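Local coordinates for protein yahD a copper inducible hydrolase (Lactococcus lactis subsp. lactis, PDB 3OG9), which probably acts as a hydrolase of the alpha/beta fold, is induced by copper, and is captured here with d-malate in its pocket, at residues 173-177 with 178-182. Numbering follows the deposited sequence.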
ATOM      1  N   GLY A 173     -10.254 -10.169  -6.772  1.00  8.97           N
ATOM      2  CA  GLY A 173     -10.133 -11.518  -7.360  1.00  9.89           C
ATOM      3  C   GLY A 173      -8.713 -12.049  -7.287  1.00  9.86           C
ATOM      4  O   GLY A 173      -8.500 -13.201  -6.909  1.00  9.31           O
ATOM      5  N   ASP A 174      -7.717 -11.234  -7.658  1.00  9.71           N
ATOM      6  CA  ASP A 174      -6.317 -11.679  -7.542  1.00  9.47           C
ATOM      7  C   ASP A 174      -5.962 -12.019  -6.107  1.00  9.72           C
ATOM      8  O   ASP A 174      -5.343 -13.043  -5.853  1.00  9.77           O
ATOM      9  CB  ASP A 174      -5.326 -10.632  -8.079  1.00  9.29           C
ATOM     10  CG  ASP A 174      -5.345 -10.534  -9.627  1.00 13.97           C
ATOM     11  OD1 ASP A 174      -4.703  -9.612 -10.168  1.00 17.45           O
ATOM     12  OD2 ASP A 174      -5.966 -11.386 -10.293  1.00 16.67           O
ATOM     13  N   LEU A 175      -6.350 -11.168  -5.161  1.00  9.76           N
ATOM     14  CA  LEU A 175      -6.103 -11.475  -3.733  1.00  9.64           C
ATOM     15  C   LEU A 175      -6.834 -12.737  -3.232  1.00 10.65           C
ATOM     16  O   LEU A 175      -6.253 -13.565  -2.524  1.00 10.24           O
ATOM     17  CB  LEU A 175      -6.489 -10.278  -2.858  1.00  9.66           C
ATOM     18  CG  LEU A 175      -5.556  -9.060  -3.053  1.00  8.10           C
ATOM     19  CD1 LEU A 175      -6.233  -7.784  -2.531  1.00  8.67           C
ATOM     20  CD2 LEU A 175      -4.205  -9.283  -2.422  1.00 11.43           C
ATOM     21  N   GLU A 176      -8.103 -12.871  -3.592  1.00 10.61           N
ATOM     22  CA  GLU A 176      -8.879 -14.044  -3.144  1.00 13.42           C
ATOM     23  C   GLU A 176      -8.410 -15.337  -3.818  1.00 13.29           C
ATOM     24  O   GLU A 176      -8.366 -16.400  -3.186  1.00 13.61           O
ATOM     25  CB  GLU A 176     -10.356 -13.790  -3.340  1.00 12.55           C
ATOM     26  CG  GLU A 176     -10.847 -12.898  -2.222  1.00 17.23           C
ATOM     27  CD  GLU A 176     -12.280 -12.466  -2.355  1.00 25.02           C
ATOM     28  OE1 GLU A 176     -12.844 -12.574  -3.483  1.00 27.01           O
ATOM     29  OE2 GLU A 176     -12.825 -12.003  -1.312  1.00 26.48           O
ATOM     30  N   ASP A 177      -8.049 -15.240  -5.093  1.00 13.59           N
ATOM     31  CA  ASP A 177      -7.420 -16.375  -5.767  1.00 13.86           C
ATOM     32  C   ASP A 177      -6.117 -16.838  -5.116  1.00 13.85           C
ATOM     33  O   ASP A 177      -5.776 -18.022  -5.203  1.00 14.06           O
ATOM     34  CB  ASP A 177      -7.178 -16.073  -7.241  1.00 14.70           C
ATOM     35  CG  ASP A 177      -8.482 -15.958  -8.041  1.00 15.33           C
ATOM     36  OD1 ASP A 177      -9.610 -16.194  -7.493  1.00 19.07           O
ATOM     37  OD2 ASP A 177      -8.371 -15.613  -9.228  1.00 16.97           O
ATOM     38  N   SER A 178      -5.404 -15.912  -4.471  0.50 13.26           N
ATOM     39  CA  SER A 178      -4.170 -16.236  -3.742  0.50 12.81           C
ATOM     40  C   SER A 178      -4.470 -16.786  -2.347  0.50 12.36           C
ATOM     41  O   SER A 178      -3.587 -17.329  -1.668  0.50 11.84           O
ATOM     42  CB  SER A 178      -3.259 -15.004  -3.639  0.50 12.57           C
ATOM     43  OG  SER A 178      -3.848 -13.985  -2.854  0.50 14.13           O
ATOM     44  N   GLY A 179      -5.718 -16.651  -1.927  1.00 11.59           N
ATOM     45  CA  GLY A 179      -6.135 -17.174  -0.637  1.00 11.70           C
ATOM     46  C   GLY A 179      -6.379 -16.148   0.449  1.00 10.47           C
ATOM     47  O   GLY A 179      -6.752 -16.529   1.553  1.00  9.92           O
ATOM     48  N   CYS A 180      -6.226 -14.850   0.145  1.00  9.77           N
ATOM     49  CA  CYS A 180      -6.414 -13.801   1.183  1.00  9.87           C
ATOM     50  C   CYS A 180      -7.825 -13.717   1.745  1.00  9.40           C
ATOM     51  O   CYS A 180      -8.808 -13.924   1.041  1.00  9.30           O
ATOM     52  CB  CYS A 180      -6.037 -12.394   0.691  1.00 10.78           C
ATOM     53  SG  CYS A 180      -4.345 -12.190   0.256  1.00 14.42           S
ATOM     54  N   GLN A 181      -7.904 -13.328   3.017  1.00  8.68           N
ATOM     55  CA  GLN A 181      -9.166 -13.038   3.668  1.00  8.46           C
ATOM     56  C   GLN A 181      -9.314 -11.513   3.592  1.00  7.69           C
ATOM     57  O   GLN A 181      -8.528 -10.788   4.175  1.00  8.37           O
ATOM     58  CB  GLN A 181      -9.107 -13.477   5.141  1.00  7.75           C
ATOM     59  CG  GLN A 181      -9.361 -14.966   5.411  1.00  9.91           C
ATOM     60  CD  GLN A 181      -8.257 -15.880   4.860  1.00 12.65           C
ATOM     61  OE1 GLN A 181      -7.047 -15.670   5.079  1.00 14.88           O
ATOM     62  NE2 GLN A 181      -8.672 -16.886   4.143  1.00  8.15           N
ATOM     63  N   LEU A 182     -10.323 -11.039   2.892  1.00  7.70           N
ATOM     64  CA  LEU A 182     -10.488  -9.610   2.631  1.00  8.28           C
ATOM     65  C   LEU A 182     -11.579  -8.994   3.446  1.00  8.61           C
ATOM     66  O   LEU A 182     -12.638  -9.595   3.623  1.00  7.65           O
ATOM     67  CB  LEU A 182     -10.873  -9.373   1.153  1.00  8.17           C
ATOM     68  CG  LEU A 182      -9.879  -9.794   0.089  1.00 11.63           C
ATOM     69  CD1 LEU A 182     -10.322  -9.313  -1.343  1.00 11.30           C
ATOM     70  CD2 LEU A 182      -8.537  -9.188   0.471  1.00 10.83           C
TER
HETATM   71  O   HOH W   1     -12.119 -12.726   1.485  1.00 13.68           O
HETATM   72  O   HOH W   2      -9.722 -16.414  -0.324  1.00 15.53           O
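Cys-180 and Leu-175 meet where helix 165-177 ends: the amide N of Cys-180 reaches back to Leu-175 O, 3.0 Å away, in a fairly straight bond of 154° at the hydrogen. One residue earlier in the chain, Gly-179 N bonds to Glu-176 O at 2.9 Å, while Ser-178 N still makes the helical bond to Asp-174 O. Gly-179 turns the chain with a positive phi of 107°, a conformation in which a CB would press on the preceding carbonyl oxygen.

The carbonyl of Leu-175 is shared. Besides Cys-180 N it takes the hydroxyl of buried Ser-178, whose OG lies between the backbone N and the carbonyl carbon (chi1 65°), a setting that folds it back over the last turn; the OG to Leu-175 O separation, 2.5 Å, is very short, and Ser-178 has a second deposited conformer, so the exact geometry of this bond is doubtful. On the inner side, Leu-175 sends CD2 to Cys-180 SG and CD1 to Leu-182 CD2, each pair 4.0 Å apart, the two leucines crossing at about a right angle and both also packing on strand 151-156. On the outer side the extended chain of Glu-176 passes at a slant across Leu-182, its CG 3.7 Å from Leu-182 CD1, and one water links its OE2 to Leu-182 N. A second water joins the carbonyl oxygens of Glu-176 and Cys-180.

The arrangement is a Schellman motif, with its own apolar contact between Leu-175 and Cys-180, extended by Leu-182, ending the helix of the beta-alpha-beta unit that leads from strand 151-156 into edge strand 181-186 of this alpha/beta-hydrolase sheet.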